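Local coordinates for protein putative branched-chain amino acid ABC transporter (Rhodospirillum rubrum ATCC 11170, PDB 3HUT) that probably binds branched-chain or related amino acids outside the cytoplasmic membrane and delivers them to an ABC transporter, at residues V74-S85 with M97-H106; A228-D236 with L338-R346. One frame throughout, in Å; residues are numbered along the deposited sequence.

Interaction 1 (V74-S85 with M97-H106); sequences VGVLGDFSSTVS and MPQLSPTAAH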
ATOM      1  N   VAL A  74      17.808  17.711   2.097  1.00  7.81           N
ATOM      2  CA  VAL A  74      17.889  17.382   0.680  1.00  8.12           C
ATOM      3  C   VAL A  74      16.693  16.597   0.157  1.00  8.30           C
ATOM      4  O   VAL A  74      16.526  16.433  -1.054  1.00  5.56           O
ATOM      5  CB  VAL A  74      19.182  16.592   0.376  1.00  9.05           C
ATOM      6  CG1 VAL A  74      20.395  17.459   0.676  1.00  9.11           C
ATOM      7  CG2 VAL A  74      19.227  15.321   1.208  1.00  9.71           C
ATOM      8  N   GLY A  75      15.863  16.115   1.072  1.00  7.55           N
ATOM      9  CA  GLY A  75      14.698  15.355   0.675  1.00  7.39           C
ATOM     10  C   GLY A  75      13.721  15.302   1.826  1.00  8.65           C
ATOM     11  O   GLY A  75      14.109  15.463   2.981  1.00 10.59           O
ATOM     12  N   VAL A  76      12.451  15.079   1.522  1.00  8.09           N
ATOM     13  CA  VAL A  76      11.448  15.011   2.569  1.00  8.36           C
ATOM     14  C   VAL A  76      10.633  13.726   2.485  1.00 11.01           C
ATOM     15  O   VAL A  76      10.116  13.390   1.417  1.00  8.70           O
ATOM     16  CB  VAL A  76      10.460  16.205   2.480  1.00 10.27           C
ATOM     17  CG1 VAL A  76       9.308  16.010   3.469  1.00  7.61           C
ATOM     18  CG2 VAL A  76      11.186  17.509   2.776  1.00  8.14           C
ATOM     19  N   LEU A  77      10.539  13.003   3.602  1.00  9.95           N
ATOM     20  CA  LEU A  77       9.724  11.795   3.671  1.00 11.51           C
ATOM     21  C   LEU A  77       8.412  12.461   3.978  1.00 15.92           C
ATOM     22  O   LEU A  77       8.318  13.271   4.901  1.00 12.21           O
ATOM     23  CB  LEU A  77      10.196  10.903   4.798  1.00 10.19           C
ATOM     24  CG  LEU A  77      11.448  10.207   4.283  1.00 10.49           C
ATOM     25  CD1 LEU A  77      12.249   9.669   5.433  1.00  9.84           C
ATOM     26  CD2 LEU A  77      11.025   9.106   3.309  1.00 10.18           C
ATOM     27  N   GLY A  78       7.367  12.112   3.250  1.00 20.12           N
ATOM     28  CA  GLY A  78       6.186  12.912   3.445  1.00 24.52           C
ATOM     29  C   GLY A  78       4.735  12.617   3.605  1.00 23.51           C
ATOM     30  O   GLY A  78       3.981  12.451   2.667  1.00 27.68           O
ATOM     31  N   ASP A  79       4.333  12.717   4.850  1.00 23.30           N
ATOM     32  CA  ASP A  79       2.961  12.562   5.246  1.00 17.44           C
ATOM     33  C   ASP A  79       2.032  11.451   4.879  1.00 15.41           C
ATOM     34  O   ASP A  79       2.027  10.876   3.805  1.00 15.00           O
ATOM     35  CB  ASP A  79       2.247  13.893   5.039  1.00 15.03           C
ATOM     36  CG  ASP A  79       2.007  14.622   6.363  1.00 16.06           C
ATOM     37  OD1 ASP A  79       1.358  14.009   7.236  1.00 12.25           O
ATOM     38  OD2 ASP A  79       2.455  15.785   6.545  1.00 13.87           O
ATOM     39  N   PHE A  80       1.234  11.186   5.887  1.00 11.45           N
ATOM     40  CA  PHE A  80       0.243  10.162   5.925  1.00 11.14           C
ATOM     41  C   PHE A  80      -0.905  10.212   4.915  1.00 10.36           C
ATOM     42  O   PHE A  80      -1.064   9.302   4.101  1.00  9.81           O
ATOM     43  CB  PHE A  80      -0.302  10.167   7.333  1.00 11.09           C
ATOM     44  CG  PHE A  80      -1.371   9.224   7.526  1.00 11.52           C
ATOM     45  CD1 PHE A  80      -1.100   7.874   7.466  1.00 13.81           C
ATOM     46  CD2 PHE A  80      -2.675   9.664   7.684  1.00 14.06           C
ATOM     47  CE1 PHE A  80      -2.112   6.958   7.550  1.00 14.51           C
ATOM     48  CE2 PHE A  80      -3.701   8.760   7.770  1.00 12.62           C
ATOM     49  CZ  PHE A  80      -3.423   7.399   7.701  1.00 13.66           C
ATOM     50  N   SER A  81      -1.721  11.258   4.981  1.00  9.65           N
ATOM     51  CA  SER A  81      -2.864  11.370   4.081  1.00 10.28           C
ATOM     52  C   SER A  81      -2.510  11.938   2.719  1.00  9.25           C
ATOM     53  O   SER A  81      -1.535  12.675   2.572  1.00  9.02           O
ATOM     54  CB  SER A  81      -3.955  12.242   4.703  1.00 11.22           C
ATOM     55  OG  SER A  81      -3.535  13.593   4.768  1.00 12.44           O
ATOM     56  N   SER A  82      -3.319  11.597   1.723  1.00  8.85           N
ATOM     57  CA  SER A  82      -3.103  12.099   0.377  1.00  9.14           C
ATOM     58  C   SER A  82      -3.331  13.608   0.366  1.00  9.69           C
ATOM     59  O   SER A  82      -2.541  14.360  -0.205  1.00  9.73           O
ATOM     60  CB  SER A  82      -4.061  11.411  -0.603  1.00  8.66           C
ATOM     61  OG  SER A  82      -3.628  10.088  -0.877  1.00  8.91           O
ATOM     62  N   THR A  83      -4.405  14.048   1.017  1.00  9.84           N
ATOM     63  CA  THR A  83      -4.731  15.474   1.068  1.00 11.49           C
ATOM     64  C   THR A  83      -3.596  16.329   1.617  1.00  8.84           C
ATOM     65  O   THR A  83      -3.241  17.351   1.035  1.00  7.79           O
ATOM     66  CB  THR A  83      -5.982  15.738   1.932  1.00 13.51           C
ATOM     67  OG1 THR A  83      -7.112  15.087   1.347  1.00 18.62           O
ATOM     68  CG2 THR A  83      -6.262  17.233   2.014  1.00 16.23           C
ATOM     69  N   VAL A  84      -3.030  15.917   2.743  1.00  8.71           N
ATOM     70  CA  VAL A  84      -1.950  16.675   3.347  1.00  9.43           C
ATOM     71  C   VAL A  84      -0.667  16.530   2.535  1.00  9.39           C
ATOM     72  O   VAL A  84       0.091  17.489   2.381  1.00 11.49           O
ATOM     73  CB  VAL A  84      -1.721  16.229   4.809  1.00 10.45           C
ATOM     74  CG1 VAL A  84      -0.541  16.966   5.413  1.00  9.25           C
ATOM     75  CG2 VAL A  84      -2.980  16.511   5.620  1.00 12.13           C
ATOM     76  N   SER A  85      -0.424  15.338   2.004  1.00  9.05           N
ATOM     77  CA  SER A  85       0.772  15.119   1.202  1.00  8.90           C
ATOM     78  C   SER A  85       0.743  16.015  -0.027  1.00  8.30           C
ATOM     79  O   SER A  85       1.767  16.547  -0.446  1.00  9.19           O
ATOM     80  CB  SER A  85       0.870  13.653   0.777  1.00  8.24           C
ATOM     81  OG  SER A  85       1.058  12.820   1.909  1.00  8.07           O
HETATM   82  N   MSE A  97      12.012  20.121  -4.319  1.00  9.81           N
HETATM   83  CA  MSE A  97      12.348  19.247  -3.199  1.00 10.26           C
HETATM   84  C   MSE A  97      11.719  17.887  -3.464  1.00  8.73           C
HETATM   85  O   MSE A  97      10.512  17.797  -3.656  1.00  9.74           O
HETATM   86  CB  MSE A  97      11.773  19.814  -1.897  1.00 12.09           C
HETATM   87  CG  MSE A  97      11.947  18.913  -0.680  1.00 11.30           C
HETATM   88 SE   MSE A  97      13.760  18.859  -0.009  1.00 19.94          SE
HETATM   89  CE  MSE A  97      13.718  20.463   1.094  1.00 14.48           C
ATOM     90  N   PRO A  98      12.526  16.814  -3.497  1.00  8.47           N
ATOM     91  CA  PRO A  98      11.956  15.487  -3.741  1.00  6.91           C
ATOM     92  C   PRO A  98      11.154  15.036  -2.517  1.00  7.49           C
ATOM     93  O   PRO A  98      11.620  15.161  -1.383  1.00  8.75           O
ATOM     94  CB  PRO A  98      13.191  14.625  -3.996  1.00  7.07           C
ATOM     95  CG  PRO A  98      14.226  15.263  -3.129  1.00  7.02           C
ATOM     96  CD  PRO A  98      13.992  16.742  -3.357  1.00  8.47           C
ATOM     97  N   GLN A  99       9.951  14.520  -2.747  1.00  6.23           N
ATOM     98  CA  GLN A  99       9.076  14.079  -1.658  1.00  6.88           C
ATOM     99  C   GLN A  99       8.666  12.617  -1.815  1.00  7.25           C
ATOM    100  O   GLN A  99       8.239  12.198  -2.888  1.00  7.48           O
ATOM    101  CB  GLN A  99       7.817  14.966  -1.611  1.00  5.90           C
ATOM    102  CG  GLN A  99       6.673  14.421  -0.737  1.00  7.32           C
ATOM    103  CD  GLN A  99       5.384  15.237  -0.836  1.00  8.28           C
ATOM    104  OE1 GLN A  99       5.119  15.894  -1.838  1.00  7.87           O
ATOM    105  NE2 GLN A  99       4.565  15.168   0.203  1.00  8.65           N
ATOM    106  N   LEU A 100       8.804  11.838  -0.748  1.00  7.13           N
ATOM    107  CA  LEU A 100       8.405  10.440  -0.799  1.00  6.99           C
ATOM    108  C   LEU A 100       7.386  10.158   0.297  1.00  7.80           C
ATOM    109  O   LEU A 100       7.732  10.111   1.478  1.00  5.89           O
ATOM    110  CB  LEU A 100       9.617   9.507  -0.636  1.00  6.44           C
ATOM    111  CG  LEU A 100       9.296   8.003  -0.521  1.00  8.67           C
ATOM    112  CD1 LEU A 100       8.435   7.574  -1.678  1.00  8.25           C
ATOM    113  CD2 LEU A 100      10.584   7.191  -0.480  1.00  7.52           C
ATOM    114  N   SER A 101       6.124  10.001  -0.094  1.00  7.29           N
ATOM    115  CA  SER A 101       5.076   9.702   0.871  1.00  6.72           C
ATOM    116  C   SER A 101       4.942   8.191   1.005  1.00  7.48           C
ATOM    117  O   SER A 101       4.811   7.474   0.012  1.00  6.03           O
ATOM    118  CB  SER A 101       3.734  10.271   0.423  1.00  8.60           C
ATOM    119  OG  SER A 101       2.709   9.800   1.285  1.00  9.73           O
ATOM    120  N   PRO A 102       4.962   7.686   2.239  1.00  6.75           N
ATOM    121  CA  PRO A 102       4.834   6.235   2.348  1.00  7.66           C
ATOM    122  C   PRO A 102       3.434   5.709   2.057  1.00  8.67           C
ATOM    123  O   PRO A 102       3.274   4.577   1.604  1.00  9.04           O
ATOM    124  CB  PRO A 102       5.284   5.958   3.785  1.00 10.31           C
ATOM    125  CG  PRO A 102       4.924   7.217   4.512  1.00 10.11           C
ATOM    126  CD  PRO A 102       5.291   8.303   3.538  1.00  7.34           C
ATOM    127  N   THR A 103       2.423   6.546   2.262  1.00  7.58           N
ATOM    128  CA  THR A 103       1.047   6.096   2.088  1.00  9.00           C
ATOM    129  C   THR A 103       0.074   6.930   1.236  1.00  9.91           C
ATOM    130  O   THR A 103      -1.083   6.551   1.095  1.00  9.85           O
ATOM    131  CB  THR A 103       0.419   5.887   3.465  1.00  8.15           C
ATOM    132  OG1 THR A 103       0.586   7.078   4.242  1.00  8.87           O
ATOM    133  CG2 THR A 103       1.100   4.738   4.190  1.00 12.02           C
ATOM    134  N   ALA A 104       0.514   8.053   0.675  1.00 10.25           N
ATOM    135  CA  ALA A 104      -0.389   8.852  -0.161  1.00 10.08           C
ATOM    136  C   ALA A 104      -0.714   8.041  -1.423  1.00  9.48           C
ATOM    137  O   ALA A 104       0.059   8.026  -2.374  1.00  9.92           O
ATOM    138  CB  ALA A 104       0.252  10.184  -0.522  1.00 10.88           C
ATOM    139  N   ALA A 105      -1.874   7.382  -1.421  1.00 10.31           N
ATOM    140  CA  ALA A 105      -2.290   6.524  -2.530  1.00 10.28           C
ATOM    141  C   ALA A 105      -3.229   7.114  -3.573  1.00 11.78           C
ATOM    142  O   ALA A 105      -3.535   6.468  -4.574  1.00 12.03           O
ATOM    143  CB  ALA A 105      -2.904   5.235  -1.968  1.00 12.04           C
ATOM    144  N   HIS A 106      -3.696   8.334  -3.354  1.00 11.25           N
ATOM    145  CA  HIS A 106      -4.617   8.947  -4.308  1.00 12.07           C
ATOM    146  C   HIS A 106      -3.974   9.168  -5.678  1.00 11.47           C
ATOM    147  O   HIS A 106      -2.867   9.684  -5.779  1.00 11.13           O
ATOM    148  CB  HIS A 106      -5.136  10.276  -3.762  1.00 12.66           C
ATOM    149  CG  HIS A 106      -6.260  10.852  -4.563  1.00 15.01           C
ATOM    150  ND1 HIS A 106      -6.082  11.363  -5.833  1.00 14.01           N
ATOM    151  CD2 HIS A 106      -7.584  10.950  -4.299  1.00 16.02           C
ATOM    152  CE1 HIS A 106      -7.250  11.747  -6.316  1.00 15.98           C
ATOM    153  NE2 HIS A 106      -8.178  11.508  -5.406  1.00 19.01           N
TER
HETATM  154  O   HOH W   1      -3.274   7.907   3.333  1.00 28.78           O
HETATM  155  O   HOH W   2      -4.147   7.848   0.497  1.00 14.95           O
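Val76 and Leu100 lock two parallel strands together: Leu100 N reaches Val76 O at 3.0 Å, and Val76 N donates to Pro98 O. The axes of strands 74-78 and 99-101, which flank helix 82-95 in a beta-alpha-beta unit of the parallel sheet, lie 4.3 Å apart at 18°. A shorter bond, Gly78 N to Leu100 O at 2.7 Å, closes the ladder. This end is tightly packed. A side chain on Gly78 would run into the amide of Gln99, whose extended chain, with CG anti to the backbone N (chi1 167°), lets NE2 donate to Ser85 O at 3.2 Å, the acceptor lying close to the amide plane, while OE1 is held by Gln116. Replacing Gln99 with an alanine would remove the amide, and would probably leave Ser85 O and Gln116 NE2 each without this partner and a gap beside Gly78. Ser101 OG donates to Asp79 O at 2.8 Å and accepts from Ala104 N in an ST motif. Beyond it the contact turns toward solvent and takes in water. Thr103 OG1 donates to Phe80 O at 2.8 Å in the carbonyl plane, and a water also donates to that oxygen; a second water joins Ser82 OG to Ala105 N, beside the bond from His106 N to Ser82 OG. Hydroxyls thus replace the ladder where the regular strand pairing ends, which is consistent with a defined shape for the two loops.

Interaction 2 (A228-D236 with L338-R346); sequences ALYSPKFID and LVVREGDFR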
ATOM      1  N   ALA A 228      -8.028  -5.642   0.850  1.00  7.18           N
ATOM      2  CA  ALA A 228      -8.793  -5.087   1.965  1.00  7.22           C
ATOM      3  C   ALA A 228      -9.365  -6.205   2.839  1.00  7.02           C
ATOM      4  O   ALA A 228      -9.860  -5.957   3.940  1.00  6.89           O
ATOM      5  CB  ALA A 228      -9.924  -4.194   1.446  1.00  7.77           C
ATOM      6  N   LEU A 229      -9.304  -7.436   2.340  1.00  6.56           N
ATOM      7  CA  LEU A 229      -9.797  -8.590   3.088  1.00  6.31           C
ATOM      8  C   LEU A 229      -8.722  -9.093   4.037  1.00  7.26           C
ATOM      9  O   LEU A 229      -9.001  -9.882   4.944  1.00  6.13           O
ATOM     10  CB  LEU A 229     -10.168  -9.738   2.139  1.00  4.93           C
ATOM     11  CG  LEU A 229     -11.250  -9.511   1.079  1.00  4.93           C
ATOM     12  CD1 LEU A 229     -11.438 -10.782   0.253  1.00  6.30           C
ATOM     13  CD2 LEU A 229     -12.545  -9.132   1.754  1.00  4.37           C
ATOM     14  N   TYR A 230      -7.493  -8.629   3.827  1.00  8.19           N
ATOM     15  CA  TYR A 230      -6.356  -9.071   4.630  1.00  7.01           C
ATOM     16  C   TYR A 230      -6.322  -8.542   6.054  1.00  7.75           C
ATOM     17  O   TYR A 230      -5.874  -7.423   6.310  1.00  9.05           O
ATOM     18  CB  TYR A 230      -5.045  -8.708   3.931  1.00  8.37           C
ATOM     19  CG  TYR A 230      -3.825  -9.323   4.578  1.00  7.54           C
ATOM     20  CD1 TYR A 230      -3.704 -10.708   4.698  1.00  7.86           C
ATOM     21  CD2 TYR A 230      -2.780  -8.528   5.042  1.00  8.38           C
ATOM     22  CE1 TYR A 230      -2.571 -11.285   5.257  1.00  8.28           C
ATOM     23  CE2 TYR A 230      -1.639  -9.095   5.603  1.00  8.09           C
ATOM     24  CZ  TYR A 230      -1.540 -10.474   5.707  1.00 10.81           C
ATOM     25  OH  TYR A 230      -0.407 -11.044   6.246  1.00  9.67           O
ATOM     26  N   SER A 231      -6.777  -9.374   6.981  1.00  8.78           N
ATOM     27  CA  SER A 231      -6.806  -9.034   8.392  1.00  9.44           C
ATOM     28  C   SER A 231      -7.168 -10.278   9.184  1.00  8.49           C
ATOM     29  O   SER A 231      -7.940 -11.116   8.722  1.00  7.94           O
ATOM     30  CB  SER A 231      -7.852  -7.948   8.667  1.00 10.41           C
ATOM     31  OG  SER A 231      -8.080  -7.800  10.064  1.00 10.15           O
ATOM     32  N   PRO A 232      -6.599 -10.431  10.384  1.00  9.32           N
ATOM     33  CA  PRO A 232      -6.961 -11.626  11.147  1.00  8.22           C
ATOM     34  C   PRO A 232      -8.471 -11.616  11.405  1.00  8.55           C
ATOM     35  O   PRO A 232      -9.092 -12.668  11.555  1.00  7.17           O
ATOM     36  CB  PRO A 232      -6.123 -11.492  12.425  1.00  9.89           C
ATOM     37  CG  PRO A 232      -5.877 -10.016  12.543  1.00 11.31           C
ATOM     38  CD  PRO A 232      -5.636  -9.593  11.119  1.00 10.63           C
ATOM     39  N   LYS A 233      -9.059 -10.420  11.419  1.00  6.51           N
ATOM     40  CA  LYS A 233     -10.492 -10.274  11.650  1.00  7.67           C
ATOM     41  C   LYS A 233     -11.320 -10.935  10.554  1.00  6.61           C
ATOM     42  O   LYS A 233     -12.443 -11.362  10.800  1.00  6.19           O
ATOM     43  CB  LYS A 233     -10.868  -8.793  11.780  1.00  9.48           C
ATOM     44  CG  LYS A 233     -10.225  -8.120  12.989  1.00 12.73           C
ATOM     45  CD  LYS A 233     -10.558  -6.636  13.092  1.00 17.62           C
ATOM     46  CE  LYS A 233     -11.969  -6.380  13.622  1.00 24.03           C
ATOM     47  NZ  LYS A 233     -13.062  -6.667  12.639  1.00 27.68           N
ATOM     48  N   PHE A 234     -10.765 -11.029   9.349  1.00  7.02           N
ATOM     49  CA  PHE A 234     -11.485 -11.660   8.247  1.00  7.49           C
ATOM     50  C   PHE A 234     -11.795 -13.100   8.637  1.00  8.38           C
ATOM     51  O   PHE A 234     -12.889 -13.606   8.387  1.00  9.17           O
ATOM     52  CB  PHE A 234     -10.645 -11.630   6.964  1.00  6.79           C
ATOM     53  CG  PHE A 234     -11.338 -12.222   5.767  1.00  8.41           C
ATOM     54  CD1 PHE A 234     -12.609 -11.783   5.390  1.00  9.12           C
ATOM     55  CD2 PHE A 234     -10.710 -13.197   4.996  1.00  8.50           C
ATOM     56  CE1 PHE A 234     -13.246 -12.301   4.259  1.00  8.64           C
ATOM     57  CE2 PHE A 234     -11.333 -13.725   3.865  1.00  7.39           C
ATOM     58  CZ  PHE A 234     -12.604 -13.275   3.493  1.00 10.90           C
ATOM     59  N   ILE A 235     -10.828 -13.746   9.275  1.00  8.20           N
ATOM     60  CA  ILE A 235     -10.987 -15.126   9.708  1.00  8.77           C
ATOM     61  C   ILE A 235     -11.808 -15.207  10.998  1.00  8.17           C
ATOM     62  O   ILE A 235     -12.661 -16.079  11.138  1.00  8.15           O
ATOM     63  CB  ILE A 235      -9.604 -15.787   9.912  1.00  8.35           C
ATOM     64  CG1 ILE A 235      -8.850 -15.785   8.574  1.00 11.37           C
ATOM     65  CG2 ILE A 235      -9.765 -17.202  10.459  1.00  8.95           C
ATOM     66  CD1 ILE A 235      -7.404 -16.223   8.672  1.00 15.26           C
ATOM     67  N   ASP A 236     -11.563 -14.300  11.937  1.00  7.71           N
ATOM     68  CA  ASP A 236     -12.324 -14.320  13.180  1.00  8.48           C
ATOM     69  C   ASP A 236     -13.803 -14.082  12.894  1.00  8.45           C
ATOM     70  O   ASP A 236     -14.667 -14.635  13.574  1.00  9.66           O
ATOM     71  CB  ASP A 236     -11.834 -13.247  14.156  1.00 10.13           C
ATOM     72  CG  ASP A 236     -10.387 -13.432  14.554  1.00 11.49           C
ATOM     73  OD1 ASP A 236      -9.961 -14.589  14.749  1.00 14.67           O
ATOM     74  OD2 ASP A 236      -9.681 -12.413  14.683  1.00 14.25           O
ATOM     75  N   LEU A 338      -2.009 -15.187  -1.587  1.00  7.46           N
ATOM     76  CA  LEU A 338      -2.313 -15.954  -0.391  1.00  7.73           C
ATOM     77  C   LEU A 338      -3.644 -16.689  -0.506  1.00  7.32           C
ATOM     78  O   LEU A 338      -4.462 -16.387  -1.370  1.00  5.47           O
ATOM     79  CB  LEU A 338      -2.392 -15.014   0.816  1.00  7.57           C
ATOM     80  CG  LEU A 338      -1.236 -14.038   1.051  1.00  8.45           C
ATOM     81  CD1 LEU A 338      -1.650 -13.006   2.094  1.00  9.31           C
ATOM     82  CD2 LEU A 338      -0.002 -14.800   1.512  1.00  6.96           C
ATOM     83  N   VAL A 339      -3.843 -17.660   0.378  1.00  6.43           N
ATOM     84  CA  VAL A 339      -5.093 -18.404   0.430  1.00  6.53           C
ATOM     85  C   VAL A 339      -5.357 -18.659   1.904  1.00  6.78           C
ATOM     86  O   VAL A 339      -4.424 -18.864   2.685  1.00  7.57           O
ATOM     87  CB  VAL A 339      -5.019 -19.764  -0.325  1.00  7.83           C
ATOM     88  CG1 VAL A 339      -4.054 -20.709   0.365  1.00  7.94           C
ATOM     89  CG2 VAL A 339      -6.412 -20.393  -0.396  1.00  7.80           C
ATOM     90  N   VAL A 340      -6.625 -18.606   2.288  1.00  5.57           N
ATOM     91  CA  VAL A 340      -7.001 -18.859   3.668  1.00  5.99           C
ATOM     92  C   VAL A 340      -7.140 -20.363   3.805  1.00  6.34           C
ATOM     93  O   VAL A 340      -7.963 -20.971   3.131  1.00  6.83           O
ATOM     94  CB  VAL A 340      -8.361 -18.217   4.014  1.00  7.79           C
ATOM     95  CG1 VAL A 340      -8.749 -18.573   5.451  1.00  6.05           C
ATOM     96  CG2 VAL A 340      -8.289 -16.705   3.828  1.00  6.19           C
ATOM     97  N   ARG A 341      -6.322 -20.970   4.654  1.00  8.40           N
ATOM     98  CA  ARG A 341      -6.409 -22.407   4.851  1.00  9.83           C
ATOM     99  C   ARG A 341      -6.146 -22.728   6.309  1.00 11.47           C
ATOM    100  O   ARG A 341      -5.162 -22.280   6.893  1.00 10.82           O
ATOM    101  CB  ARG A 341      -5.409 -23.146   3.954  1.00 11.18           C
ATOM    102  CG  ARG A 341      -5.716 -24.630   3.806  1.00 13.10           C
ATOM    103  CD  ARG A 341      -7.096 -24.847   3.170  1.00 17.75           C
ATOM    104  NE  ARG A 341      -7.140 -24.453   1.763  1.00 17.50           N
ATOM    105  CZ  ARG A 341      -8.258 -24.373   1.041  1.00 22.18           C
ATOM    106  NH1 ARG A 341      -9.434 -24.651   1.593  1.00 19.85           N
ATOM    107  NH2 ARG A 341      -8.200 -24.027  -0.241  1.00 18.88           N
ATOM    108  N   GLU A 342      -7.048 -23.503   6.897  1.00 12.72           N
ATOM    109  CA  GLU A 342      -6.935 -23.889   8.292  1.00 13.68           C
ATOM    110  C   GLU A 342      -6.779 -22.717   9.254  1.00 12.03           C
ATOM    111  O   GLU A 342      -5.908 -22.727  10.117  1.00 10.31           O
ATOM    112  CB  GLU A 342      -5.782 -24.877   8.474  1.00 17.54           C
ATOM    113  CG  GLU A 342      -6.032 -26.212   7.798  1.00 22.55           C
ATOM    114  CD  GLU A 342      -4.887 -27.187   7.981  1.00 27.90           C
ATOM    115  OE1 GLU A 342      -4.477 -27.409   9.141  1.00 31.33           O
ATOM    116  OE2 GLU A 342      -4.401 -27.737   6.965  1.00 30.54           O
ATOM    117  N   GLY A 343      -7.614 -21.697   9.081  1.00 10.53           N
ATOM    118  CA  GLY A 343      -7.603 -20.562   9.989  1.00  9.01           C
ATOM    119  C   GLY A 343      -6.526 -19.500   9.898  1.00  9.78           C
ATOM    120  O   GLY A 343      -6.361 -18.725  10.837  1.00  7.96           O
ATOM    121  N   ASP A 344      -5.784 -19.452   8.797  1.00  8.12           N
ATOM    122  CA  ASP A 344      -4.765 -18.419   8.652  1.00  9.46           C
ATOM    123  C   ASP A 344      -4.424 -18.232   7.187  1.00  8.77           C
ATOM    124  O   ASP A 344      -4.718 -19.094   6.354  1.00  9.02           O
ATOM    125  CB  ASP A 344      -3.498 -18.779   9.434  1.00 10.19           C
ATOM    126  CG  ASP A 344      -2.685 -17.551   9.836  1.00 13.64           C
ATOM    127  OD1 ASP A 344      -2.928 -16.443   9.299  1.00 14.34           O
ATOM    128  OD2 ASP A 344      -1.794 -17.695  10.693  1.00 16.75           O
ATOM    129  N   PHE A 345      -3.817 -17.095   6.872  1.00  7.89           N
ATOM    130  CA  PHE A 345      -3.418 -16.797   5.505  1.00  9.21           C
ATOM    131  C   PHE A 345      -2.142 -17.574   5.190  1.00 10.07           C
ATOM    132  O   PHE A 345      -1.188 -17.560   5.971  1.00 11.93           O
ATOM    133  CB  PHE A 345      -3.179 -15.294   5.353  1.00  7.50           C
ATOM    134  CG  PHE A 345      -4.396 -14.460   5.628  1.00  7.76           C
ATOM    135  CD1 PHE A 345      -5.393 -14.319   4.665  1.00  6.49           C
ATOM    136  CD2 PHE A 345      -4.554 -13.826   6.855  1.00  8.07           C
ATOM    137  CE1 PHE A 345      -6.529 -13.564   4.922  1.00  6.25           C
ATOM    138  CE2 PHE A 345      -5.689 -13.067   7.124  1.00  7.24           C
ATOM    139  CZ  PHE A 345      -6.679 -12.935   6.151  1.00  6.96           C
ATOM    140  N   ARG A 346      -2.132 -18.248   4.047  1.00  9.58           N
ATOM    141  CA  ARG A 346      -0.985 -19.047   3.636  1.00  8.92           C
ATOM    142  C   ARG A 346      -0.363 -18.518   2.351  1.00  9.26           C
ATOM    143  O   ARG A 346      -1.069 -18.151   1.416  1.00  9.56           O
ATOM    144  CB  ARG A 346      -1.412 -20.505   3.422  1.00  9.37           C
ATOM    145  CG  ARG A 346      -1.982 -21.190   4.664  1.00 13.36           C
ATOM    146  CD  ARG A 346      -0.950 -21.210   5.789  1.00 18.39           C
ATOM    147  NE  ARG A 346      -1.344 -22.038   6.929  1.00 25.37           N
ATOM    148  CZ  ARG A 346      -2.402 -21.806   7.695  1.00 24.53           C
ATOM    149  NH1 ARG A 346      -3.180 -20.769   7.441  1.00 29.22           N
ATOM    150  NH2 ARG A 346      -2.679 -22.605   8.719  1.00 25.36           N
TER
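Tyr230 and Phe345 meet where the backbones stay well separated, their CA atoms 8.3 Å apart; Ile235 CA and Gly343 CA come closer, at 6.4 Å. The axis of helix 232-236 passes 8.8 Å from that of strand 344-346 at 123°, leaving room for one layer of side chains. The hairpin is fixed by its own backbone bonds, among them Arg346 N to Val339 O, and the helix start by Ser231, whose OG accepts from Lys233 N as an N-cap. Phe345 fills the space between them. With CG anti to the carbonyl carbon (chi1 -61°), its ring is directed at the loop before the helix and is gripped on both faces. Tyr230 presents an edge to one face in a T-shaped pair, centroids 4.8 Å apart and planes at 61°, with CD1 above the ring centre. Over the opposite face lies Ile235 CD1, a CH-pi contact 4.2 Å from the centroid and displaced toward the rim. Ser231 O lies in plane at the ring edge, 3.4 Å from Phe345 CE2. Leu338 CD1 touches Tyr230 CE1 at 3.7 Å, and Val340 CG2 approaches the edge of the Phe234 ring. Tyr230 OH has its own partner in Leu253 N, so the ring is held at its far end too. Such apolar packing of a helix start on a beta-hairpin, here the antiparallel C-terminal end of a mixed sheet, fits the second lobe of a periplasmic binding protein.

From the N terminus, the chain first enters interaction 1. Strand 73-78 leads into helix 82-95 and returns as strand 99-101, so the contact closes a short beta-alpha-beta crossover in the five-stranded parallel sheet. The chain then begins the mixed sheet; interaction 2 opens at 228-236, in the turn and helix that follow strand 223-225, and closes after 101 intervening residues at the hairpin of strands 331-341 and 344-347. The two contacts are in series, neither nested nor crossed. Their centres lie 30 Å apart on opposite sides of the chain's centre: one joins neighbouring strands and the loops and helix start that follow them, the other ties the C-terminal hairpin back to helix 232-238.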